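Local coordinates for putative GH105 family protein (Salmonella enterica subsp. enterica serovar Paratyphi A, PDB 3QWT), which is of unknown function but, as a possible glycoside hydrolase family 105 member with an alpha/alpha toroid fold, probably cleaves unsaturated sugar units from oligosaccharides, at residues Val33-Asn36 against Leu37-Lys41; Gly84-Thr87 against Met88-Ile91; Leu205-Lys208 against Glu209-Leu212; Trp217-Asp220 against Gly221-Asn224. One frame throughout, in Å; residues are numbered along the deposited sequence.

Interaction 1: residues Val33-Asn36 against Leu37-Lys41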
loop_
_atom_site.group_PDB
_atom_site.type_symbol
_atom_site.label_atom_id
_atom_site.label_comp_id
_atom_site.label_asym_id
_atom_site.label_seq_id
_atom_site.Cartn_x
_atom_site.Cartn_y
_atom_site.Cartn_z
ATOM N N VAL A 33 -6.835 6.031 -49.798
ATOM C CA VAL A 33 -8.104 5.843 -49.120
ATOM C C VAL A 33 -8.449 7.078 -48.279
ATOM O O VAL A 33 -9.606 7.489 -48.192
ATOM C CB VAL A 33 -8.044 4.547 -48.276
ATOM C CG1 VAL A 33 -9.190 4.455 -47.279
ATOM C CG2 VAL A 33 -8.033 3.337 -49.212
ATOM N N THR A 34 -7.433 7.688 -47.683
ATOM C CA THR A 34 -7.633 8.882 -46.870
ATOM C C THR A 34 -8.020 10.049 -47.756
ATOM O O THR A 34 -8.931 10.807 -47.434
ATOM C CB THR A 34 -6.368 9.230 -46.068
ATOM O OG1 THR A 34 -6.065 8.143 -45.194
ATOM C CG2 THR A 34 -6.576 10.480 -45.228
ATOM N N HIS A 35 -7.333 10.172 -48.886
ATOM C CA HIS A 35 -7.585 11.265 -49.812
ATOM C C HIS A 35 -9.022 11.200 -50.310
ATOM O O HIS A 35 -9.708 12.220 -50.433
ATOM C CB HIS A 35 -6.613 11.213 -50.990
ATOM C CG HIS A 35 -6.756 12.368 -51.932
ATOM N ND1 HIS A 35 -7.426 12.271 -53.136
ATOM C CD2 HIS A 35 -6.338 13.651 -51.837
ATOM C CE1 HIS A 35 -7.407 13.442 -53.740
ATOM N NE2 HIS A 35 -6.750 14.297 -52.976
ATOM N N ASN A 36 -9.475 9.985 -50.577
ATOM C CA ASN A 36 -10.853 9.755 -50.975
ATOM C C ASN A 36 -11.848 10.247 -49.903
ATOM O O ASN A 36 -12.730 11.062 -50.178
ATOM C CB ASN A 36 -11.047 8.263 -51.295
ATOM C CG ASN A 36 -12.238 8.008 -52.189
ATOM O OD1 ASN A 36 -13.339 7.770 -51.707
ATOM N ND2 ASN A 36 -12.021 8.053 -53.505
ATOM N N LEU A 37 -11.683 9.765 -48.676
ATOM C CA LEU A 37 -12.563 10.123 -47.560
ATOM C C LEU A 37 -12.844 11.620 -47.438
ATOM O O LEU A 37 -13.997 12.041 -47.480
ATOM C CB LEU A 37 -11.977 9.604 -46.243
ATOM C CG LEU A 37 -12.871 9.436 -45.010
ATOM C CD1 LEU A 37 -12.067 8.801 -43.864
ATOM C CD2 LEU A 37 -13.498 10.741 -44.549
ATOM N N VAL A 38 -11.792 12.414 -47.257
ATOM C CA VAL A 38 -11.929 13.852 -47.085
ATOM C C VAL A 38 -12.501 14.549 -48.323
ATOM O O VAL A 38 -12.844 15.730 -48.280
ATOM C CB VAL A 38 -10.590 14.486 -46.706
ATOM C CG1 VAL A 38 -10.035 13.776 -45.492
ATOM C CG2 VAL A 38 -9.609 14.399 -47.857
ATOM N N ASN A 39 -12.622 13.803 -49.415
ATOM C CA ASN A 39 -13.150 14.355 -50.649
ATOM C C ASN A 39 -14.463 13.741 -51.097
ATOM O O ASN A 39 -14.864 13.926 -52.239
ATOM C CB ASN A 39 -12.122 14.223 -51.767
ATOM C CG ASN A 39 -11.026 15.239 -51.653
ATOM O OD1 ASN A 39 -9.851 14.893 -51.527
ATOM N ND2 ASN A 39 -11.401 16.513 -51.674
ATOM N N ILE A 40 -15.136 13.033 -50.197
ATOM C CA ILE A 40 -16.450 12.478 -50.499
ATOM C C ILE A 40 -17.475 13.603 -50.575
ATOM O O ILE A 40 -17.432 14.544 -49.785
ATOM C CB ILE A 40 -16.892 11.458 -49.436
ATOM C CG1 ILE A 40 -15.844 10.352 -49.288
ATOM C CG2 ILE A 40 -18.247 10.869 -49.796
ATOM C CD1 ILE A 40 -16.047 9.191 -50.234
ATOM N N LYS A 41 -18.394 13.507 -51.531
ATOM C CA LYS A 41 -19.383 14.545 -51.727
ATOM C C LYS A 41 -20.703 13.896 -52.072
ATOM O O LYS A 41 -20.760 13.013 -52.929
ATOM C CB LYS A 41 -18.941 15.473 -52.860
ATOM C CG LYS A 41 -19.768 16.729 -53.007
ATOM C CD LYS A 41 -18.968 17.817 -53.714
ATOM C CE LYS A 41 -19.384 17.988 -55.172
ATOM N NZ LYS A 41 -20.646 18.775 -55.328
#

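Interaction 2: residues Gly84-Thr87 against Met88-Ile91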
loop_
_atom_site.group_PDB
_atom_site.type_symbol
_atom_site.label_atom_id
_atom_site.label_comp_id
_atom_site.label_asym_id
_atom_site.label_seq_id
_atom_site.Cartn_x
_atom_site.Cartn_y
_atom_site.Cartn_z
ATOM N N GLY A 84 3.138 8.089 -36.750
ATOM C CA GLY A 84 3.404 9.497 -36.480
ATOM C C GLY A 84 3.206 10.444 -37.665
ATOM O O GLY A 84 3.639 11.601 -37.620
ATOM N N ASP A 85 2.557 9.946 -38.718
ATOM C CA ASP A 85 2.263 10.706 -39.944
ATOM C C ASP A 85 1.542 12.035 -39.689
ATOM O O ASP A 85 0.353 12.051 -39.373
ATOM C CB ASP A 85 1.419 9.827 -40.879
ATOM C CG ASP A 85 1.227 10.437 -42.254
ATOM O OD1 ASP A 85 1.583 9.770 -43.246
ATOM O OD2 ASP A 85 0.710 11.566 -42.343
ATOM N N GLN A 86 2.251 13.150 -39.851
ATOM C CA GLN A 86 1.694 14.469 -39.507
ATOM C C GLN A 86 0.547 14.926 -40.424
ATOM O O GLN A 86 -0.249 15.796 -40.060
ATOM C CB GLN A 86 2.800 15.524 -39.445
ATOM C CG GLN A 86 3.603 15.479 -38.156
ATOM C CD GLN A 86 2.769 15.902 -36.960
ATOM O OE1 GLN A 86 1.733 16.539 -37.122
ATOM N NE2 GLN A 86 3.207 15.544 -35.761
ATOM N N THR A 87 0.463 14.306 -41.596
ATOM C CA THR A 87 -0.648 14.512 -42.525
ATOM C C THR A 87 -1.976 14.047 -41.921
ATOM O O THR A 87 -2.970 14.777 -41.959
ATOM C CB THR A 87 -0.394 13.775 -43.872
ATOM O OG1 THR A 87 0.805 14.278 -44.471
ATOM C CG2 THR A 87 -1.558 13.955 -44.835
HETATM N N MSE A 88 -1.988 12.833 -41.369
HETATM C CA MSE A 88 -3.139 12.353 -40.607
HETATM C C MSE A 88 -3.475 13.251 -39.425
HETATM O O MSE A 88 -4.645 13.518 -39.166
HETATM C CB MSE A 88 -2.894 10.947 -40.076
HETATM C CG MSE A 88 -2.821 9.915 -41.149
HETATM SE SE MSE A 88 -4.512 9.734 -42.086
HETATM C CE MSE A 88 -3.826 8.681 -43.576
ATOM N N ARG A 89 -2.452 13.670 -38.682
ATOM C CA ARG A 89 -2.676 14.491 -37.500
ATOM C C ARG A 89 -3.430 15.765 -37.877
ATOM O O ARG A 89 -4.455 16.096 -37.270
ATOM C CB ARG A 89 -1.356 14.856 -36.802
ATOM C CG ARG A 89 -1.552 15.513 -35.431
ATOM C CD ARG A 89 -0.605 16.715 -35.184
ATOM N NE ARG A 89 -0.348 17.514 -36.390
ATOM C CZ ARG A 89 -1.057 18.569 -36.806
ATOM N NH1 ARG A 89 -0.698 19.193 -37.922
ATOM N NH2 ARG A 89 -2.117 19.005 -36.135
ATOM N N LYS A 90 -2.921 16.473 -38.885
ATOM C CA LYS A 90 -3.525 17.736 -39.285
ATOM C C LYS A 90 -4.990 17.553 -39.674
ATOM O O LYS A 90 -5.845 18.319 -39.247
ATOM C CB LYS A 90 -2.731 18.399 -40.407
ATOM C CG LYS A 90 -3.476 19.540 -41.108
ATOM C CD LYS A 90 -2.612 20.797 -41.206
ATOM C CE LYS A 90 -3.418 21.976 -41.715
ATOM N NZ LYS A 90 -4.095 21.643 -43.007
ATOM N N ILE A 91 -5.285 16.520 -40.450
ATOM C CA ILE A 91 -6.668 16.247 -40.842
ATOM C C ILE A 91 -7.580 16.068 -39.617
ATOM O O ILE A 91 -8.694 16.601 -39.564
ATOM C CB ILE A 91 -6.763 15.005 -41.771
ATOM C CG1 ILE A 91 -6.119 15.301 -43.129
ATOM C CG2 ILE A 91 -8.208 14.590 -41.971
ATOM C CD1 ILE A 91 -6.010 14.077 -44.051
#

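Interaction 3: residues Leu205-Lys208 against Glu209-Leu212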
loop_
_atom_site.group_PDB
_atom_site.type_symbol
_atom_site.label_atom_id
_atom_site.label_comp_id
_atom_site.label_asym_id
_atom_site.label_seq_id
_atom_site.Cartn_x
_atom_site.Cartn_y
_atom_site.Cartn_z
ATOM N N LEU A 205 -28.262 -8.962 -27.046
ATOM C CA LEU A 205 -28.009 -8.931 -28.484
ATOM C C LEU A 205 -27.280 -10.163 -29.019
ATOM O O LEU A 205 -27.483 -10.548 -30.165
ATOM C CB LEU A 205 -27.270 -7.655 -28.869
ATOM C CG LEU A 205 -28.096 -6.387 -28.628
ATOM C CD1 LEU A 205 -27.206 -5.141 -28.534
ATOM C CD2 LEU A 205 -29.180 -6.200 -29.707
HETATM N N MSE A 206 -26.437 -10.782 -28.196
HETATM C CA MSE A 206 -25.744 -11.978 -28.635
HETATM C C MSE A 206 -26.732 -13.119 -28.897
HETATM O O MSE A 206 -27.691 -13.329 -28.155
HETATM C CB MSE A 206 -24.702 -12.418 -27.611
HETATM C CG MSE A 206 -23.981 -13.709 -28.009
HETATM SE SE MSE A 206 -22.915 -14.524 -26.573
HETATM C CE MSE A 206 -22.526 -16.179 -27.552
ATOM N N ASP A 207 -26.478 -13.865 -29.956
ATOM C CA ASP A 207 -27.282 -15.037 -30.272
ATOM C C ASP A 207 -26.500 -16.274 -29.874
ATOM O O ASP A 207 -25.635 -16.724 -30.622
ATOM C CB ASP A 207 -27.551 -15.081 -31.764
ATOM C CG ASP A 207 -28.274 -16.337 -32.183
ATOM O OD1 ASP A 207 -29.044 -16.863 -31.360
ATOM O OD2 ASP A 207 -28.068 -16.782 -33.327
ATOM N N LYS A 208 -26.773 -16.808 -28.689
ATOM C CA LYS A 208 -26.038 -17.978 -28.226
ATOM C C LYS A 208 -26.134 -19.115 -29.260
ATOM O O LYS A 208 -25.250 -19.959 -29.339
ATOM C CB LYS A 208 -26.578 -18.441 -26.880
ATOM C CG LYS A 208 -28.046 -18.820 -26.952
ATOM C CD LYS A 208 -28.621 -19.119 -25.579
ATOM C CE LYS A 208 -30.129 -19.033 -25.624
ATOM N NZ LYS A 208 -30.721 -19.713 -24.470
ATOM N N GLU A 209 -27.190 -19.116 -30.071
ATOM C CA GLU A 209 -27.377 -20.177 -31.058
ATOM C C GLU A 209 -26.271 -20.244 -32.117
ATOM O O GLU A 209 -25.924 -21.336 -32.586
ATOM C CB GLU A 209 -28.754 -20.086 -31.718
ATOM C CG GLU A 209 -29.879 -20.635 -30.845
ATOM C CD GLU A 209 -31.143 -20.941 -31.635
ATOM O OE1 GLU A 209 -32.203 -21.133 -30.994
ATOM O OE2 GLU A 209 -31.069 -20.994 -32.889
ATOM N N THR A 210 -25.702 -19.093 -32.468
ATOM C CA THR A 210 -24.757 -19.031 -33.582
ATOM C C THR A 210 -23.421 -18.401 -33.231
ATOM O O THR A 210 -22.452 -18.573 -33.952
ATOM C CB THR A 210 -25.336 -18.227 -34.759
ATOM O OG1 THR A 210 -25.494 -16.855 -34.369
ATOM C CG2 THR A 210 -26.677 -18.778 -35.166
ATOM N N GLY A 211 -23.366 -17.653 -32.137
ATOM C CA GLY A 211 -22.150 -16.944 -31.787
ATOM C C GLY A 211 -22.126 -15.557 -32.398
ATOM O O GLY A 211 -21.375 -14.676 -31.962
ATOM N N LEU A 212 -22.957 -15.352 -33.412
ATOM C CA LEU A 212 -23.084 -14.031 -34.010
ATOM C C LEU A 212 -24.083 -13.200 -33.193
ATOM O O LEU A 212 -24.688 -13.710 -32.248
ATOM C CB LEU A 212 -23.514 -14.148 -35.480
ATOM C CG LEU A 212 -22.536 -14.967 -36.331
ATOM C CD1 LEU A 212 -23.122 -15.351 -37.710
ATOM C CD2 LEU A 212 -21.192 -14.246 -36.479
#

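Interaction 4: residues Trp217-Asp220 against Gly221-Asn224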
loop_
_atom_site.group_PDB
_atom_site.type_symbol
_atom_site.label_atom_id
_atom_site.label_comp_id
_atom_site.label_asym_id
_atom_site.label_seq_id
_atom_site.Cartn_x
_atom_site.Cartn_y
_atom_site.Cartn_z
ATOM N N TRP A 217 -32.396 -4.825 -30.041
ATOM C CA TRP A 217 -33.247 -5.344 -28.975
ATOM C C TRP A 217 -34.169 -4.233 -28.490
ATOM O O TRP A 217 -33.756 -3.072 -28.366
ATOM C CB TRP A 217 -32.394 -5.838 -27.794
ATOM C CG TRP A 217 -33.173 -6.012 -26.517
ATOM C CD1 TRP A 217 -33.257 -5.128 -25.485
ATOM C CD2 TRP A 217 -33.984 -7.132 -26.148
ATOM N NE1 TRP A 217 -34.069 -5.628 -24.498
ATOM C CE2 TRP A 217 -34.533 -6.855 -24.888
ATOM C CE3 TRP A 217 -34.313 -8.339 -26.773
ATOM C CZ2 TRP A 217 -35.376 -7.746 -24.229
ATOM C CZ3 TRP A 217 -35.153 -9.217 -26.121
ATOM C CH2 TRP A 217 -35.676 -8.918 -24.865
ATOM N N SER A 218 -35.409 -4.583 -28.188
ATOM C CA SER A 218 -36.311 -3.612 -27.593
ATOM C C SER A 218 -36.962 -4.131 -26.319
ATOM O O SER A 218 -37.451 -5.263 -26.267
ATOM C CB SER A 218 -37.391 -3.184 -28.581
ATOM O OG SER A 218 -38.271 -2.279 -27.943
ATOM N N TYR A 219 -36.969 -3.293 -25.291
ATOM C CA TYR A 219 -37.614 -3.664 -24.043
ATOM C C TYR A 219 -39.117 -3.441 -24.130
ATOM O O TYR A 219 -39.873 -3.846 -23.249
ATOM C CB TYR A 219 -37.012 -2.904 -22.867
ATOM C CG TYR A 219 -35.783 -3.577 -22.282
ATOM C CD1 TYR A 219 -34.548 -2.957 -22.311
ATOM C CD2 TYR A 219 -35.870 -4.832 -21.702
ATOM C CE1 TYR A 219 -33.429 -3.566 -21.770
ATOM C CE2 TYR A 219 -34.765 -5.445 -21.158
ATOM C CZ TYR A 219 -33.544 -4.806 -21.196
ATOM O OH TYR A 219 -32.436 -5.417 -20.668
ATOM N N ASP A 220 -39.548 -2.795 -25.204
ATOM C CA ASP A 220 -40.961 -2.668 -25.466
ATOM C C ASP A 220 -41.359 -3.867 -26.318
ATOM O O ASP A 220 -41.365 -3.804 -27.540
ATOM C CB ASP A 220 -41.252 -1.341 -26.155
ATOM C CG ASP A 220 -42.696 -1.215 -26.592
ATOM O OD1 ASP A 220 -43.521 -2.066 -26.185
ATOM O OD2 ASP A 220 -43.004 -0.263 -27.341
ATOM N N GLY A 221 -41.644 -4.980 -25.654
ATOM C CA GLY A 221 -42.025 -6.197 -26.344
ATOM C C GLY A 221 -40.971 -7.279 -26.208
ATOM O O GLY A 221 -41.183 -8.402 -26.643
ATOM N N HIS A 222 -39.832 -6.939 -25.611
ATOM C CA HIS A 222 -38.751 -7.905 -25.445
ATOM C C HIS A 222 -38.507 -8.770 -26.681
ATOM O O HIS A 222 -38.653 -9.989 -26.630
ATOM C CB HIS A 222 -39.018 -8.803 -24.236
ATOM C CG HIS A 222 -39.080 -8.056 -22.943
ATOM N ND1 HIS A 222 -40.102 -7.184 -22.641
ATOM C CD2 HIS A 222 -38.237 -8.031 -21.883
ATOM C CE1 HIS A 222 -39.889 -6.656 -21.448
ATOM N NE2 HIS A 222 -38.764 -7.155 -20.965
ATOM N N HIS A 223 -38.127 -8.133 -27.783
ATOM C CA HIS A 223 -37.816 -8.845 -29.013
ATOM C C HIS A 223 -36.549 -8.282 -29.657
ATOM O O HIS A 223 -36.037 -7.225 -29.244
ATOM C CB HIS A 223 -38.994 -8.746 -29.988
ATOM C CG HIS A 223 -39.333 -7.339 -30.367
ATOM N ND1 HIS A 223 -38.646 -6.648 -31.344
ATOM C CD2 HIS A 223 -40.270 -6.485 -29.890
ATOM C CE1 HIS A 223 -39.153 -5.433 -31.459
ATOM N NE2 HIS A 223 -40.138 -5.307 -30.586
ATOM N N ASN A 224 -36.032 -9.013 -30.644
ATOM C CA ASN A 224 -34.884 -8.569 -31.428
ATOM C C ASN A 224 -35.263 -8.155 -32.847
ATOM O O ASN A 224 -34.500 -8.381 -33.790
ATOM C CB ASN A 224 -33.798 -9.645 -31.470
ATOM C CG ASN A 224 -33.096 -9.820 -30.127
ATOM O OD1 ASN A 224 -33.388 -10.751 -29.385
ATOM N ND2 ASN A 224 -32.177 -8.907 -29.804
#

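Interaction 1: residues Val33-Asn36 against Leu37-Lys41
Asn39 N donates to Asn36 O over 2.8 Å, the shortest hydrogen bond where helix 23-37 runs out into its loop. The N-H comes from well above the carbonyl plane, 54° out of it, as the chain curls tightly round that oxygen. Two ordinary helical bonds precede it, from Leu37 N to Val33 O (3.1 Å) and from Val38 N to Thr34 O (3.3 Å). Beyond them Ile40 N reaches back to Leu37 O, closing the type I turn Leu37-Ile40, so helical pairing gives way to a single turn that redirects the chain.

Side chains then pack over the last carbonyls. Ile40 has CG1 beside its own backbone N (chi1 -56°), which folds the branch back until CG1 lies 3.3 Å from Asn36 O; its CD1 goes on to touch Asn36 OD1 at 3.4 Å. The amide of Asn36 is also held from its other end, ND2 making a weak hydrogen bond to Glu335 O. Val38 sets CG2 against His35 O at 3.4 Å. On the exposed side one end of the Asn39 amide lies over one face of the His35 imidazole, toward its rim, the two planes 57° apart.

The Thr34 hydroxyl is bonded back along its own helix, to Ile30 O. Val33 O takes a further bond from Gln366 of helix 363-377, whose Met370 packs on Val33, Thr34 and Leu37. Met76 of helix 67-83 and Ile91 of helix 86-102 meet Thr34 and Val38, placing this helix end among three neighbouring helices of the toroid.

Interaction 2: residues Gly84-Thr87 against Met88-Ile91
Asp85 is the N-cap of helix 86-102, and its carboxylate does the capping by accepting from Met88 N, 3.1 Å from OD2. Just before it Gly84, with positive phi, ends the preceding helix 67-83, so two helices are joined through a very short connection. The cap follows from the Asp85 torsion: with CG anti to the backbone N (chi1 -172°), the carboxylate bends over the first turn, and Met88 N meets OD2 from above the carboxylate plane, 37° out of it. The same oxygen takes a second, weak bond from Thr87 N. OD1 is bonded instead to Gln31 of helix 23-37, which fixes the rotation of the group; a negative charge here would probably also suit the positive end of the helix dipole.

The helical pattern then starts, weakly from Arg89 N to Asp85 O and more firmly from Lys90 N to Gln86 O (3.0 Å). On the surface Gln86 folds at chi2 (-68°) and offers OE1 to the edge of the Arg89 guanidinium, near its plane. The modelled 2.4 Å between Gln86 OE1 and Arg89 NE is implausibly short, so the details of this pairing are doubtful. Arg89 NH2 has its own salt bridge, with Asp93. On the inner side selenomethionine Met88 packs on Tyr79 and Tyr80, its CB resting 3.5 Å from Asp85 O, while Ile91 CG1 lies 3.4 Å from Thr87 O.

Interaction 3: residues Leu205-Lys208 against Glu209-Leu212
Two torsions bring Asp207 and Thr210 together. Asp207 turns CG away from its backbone N (chi1 175°) toward the loop, and Thr210 tucks OG1 between its own N and carbonyl carbon (chi1 66°), where the hydroxyl donates to Asp207 OD2 over 2.8 Å. The two side chains meet at about a right angle, and the hydroxyl arrives from above the carboxylate plane. The other oxygen, OD1, takes a weak bond from Glu209 N at 3.2 Å, so both ends of the carboxylate are engaged within the loop; OD2 also forms a salt bridge with Arg229, which would probably stabilise the negative charge.

The backbone follows suit. Asp207 O is gripped by two donors: Gly211 N at 2.9 Å, nearly along the C=O axis, which makes an alpha turn, and Thr210 N at 3.0 Å, from above the carbonyl plane. Asp207 N in turn reaches Leu212 O (2.9 Å) in the carbonyl plane, pulling the two arms of the loop together just after helix 188-205. Thr210 OG1 is an acceptor as well, receiving Leu212 N in an ST turn, and Gly211 has the positive phi that lets the chain turn back. Beneath the loop the extended selenomethionine Met206 brings CE to 4.3 Å from Gly211 CA. Lys208 keeps CG 3.2 Å from Glu209 N, but its extended chain carries NZ to a hydrogen bond with Asn224 OD1 of the second subunit.

Interaction 4: residues Trp217-Asp220 against Gly221-Asn224
Trp217 and His222 make the tight half of this contact: indole CH2 lies 3.3 Å from His222 CA, and Trp217 CE3 comes within 3.2 Å of His223 O. With its CG anti to the backbone N (chi1 163°), the indole is laid along the returning backbone, and the amide of Asn224, its ND2 hydrogen-bonded to Gly216 O, borders it at the edge. Tyr219 closes the cluster. One face of its ring receives Trp217 NE1 over the centre, while its edge is turned toward the face of the His222 imidazole, offset, with the planes 81° apart. The Tyr219 hydroxyl is bonded to Asn204 of helix 188-205. Lys208 of the second subunit packs on Trp217 and His222.

The backbone here doubles back in a hairpin with a G1 beta bulge, His222 and His223 both facing Ser218. Ser218 N donates to His223 O at 2.9 Å, whereas the return bond from His223 N to Ser218 O is weak. Ser218 OG adds an ST turn by accepting from Asp220 N (3.1 Å).

Looser packing is found at the exposed tip. Asp220 is the centre of an inverse gamma turn, held by a weak bond from Gly221 N to Tyr219 O at 3.2 Å, and Gly221 takes a positive phi. The imidazole of His223, partly exposed, meets the chain through one face, a CH-pi contact with Ser218 CB 4.3 Å from the ring centroid; its ND1 is bonded to Phe225 N.

Followed from the N terminus, the four contacts come strictly in series: each closes a short local turn, and none nests in or crosses another. Interaction 1 ends helix 23-37; interaction 2 starts helix 86-102 immediately after helix 67-83, and the two touch where Thr34 CG2 lies 3.8 Å from Ile91 CD1. Across the chain's centre, interaction 3 turns the chain after helix 188-205, and interaction 4 reverses it after strand 216-218. These two also touch, through Leu205 against Trp217. Centres of interactions 2 and 4 are about 43 Å apart. Interactions 1 and 2 join helices; interactions 3 and 4 lie at the contact with the second subunit.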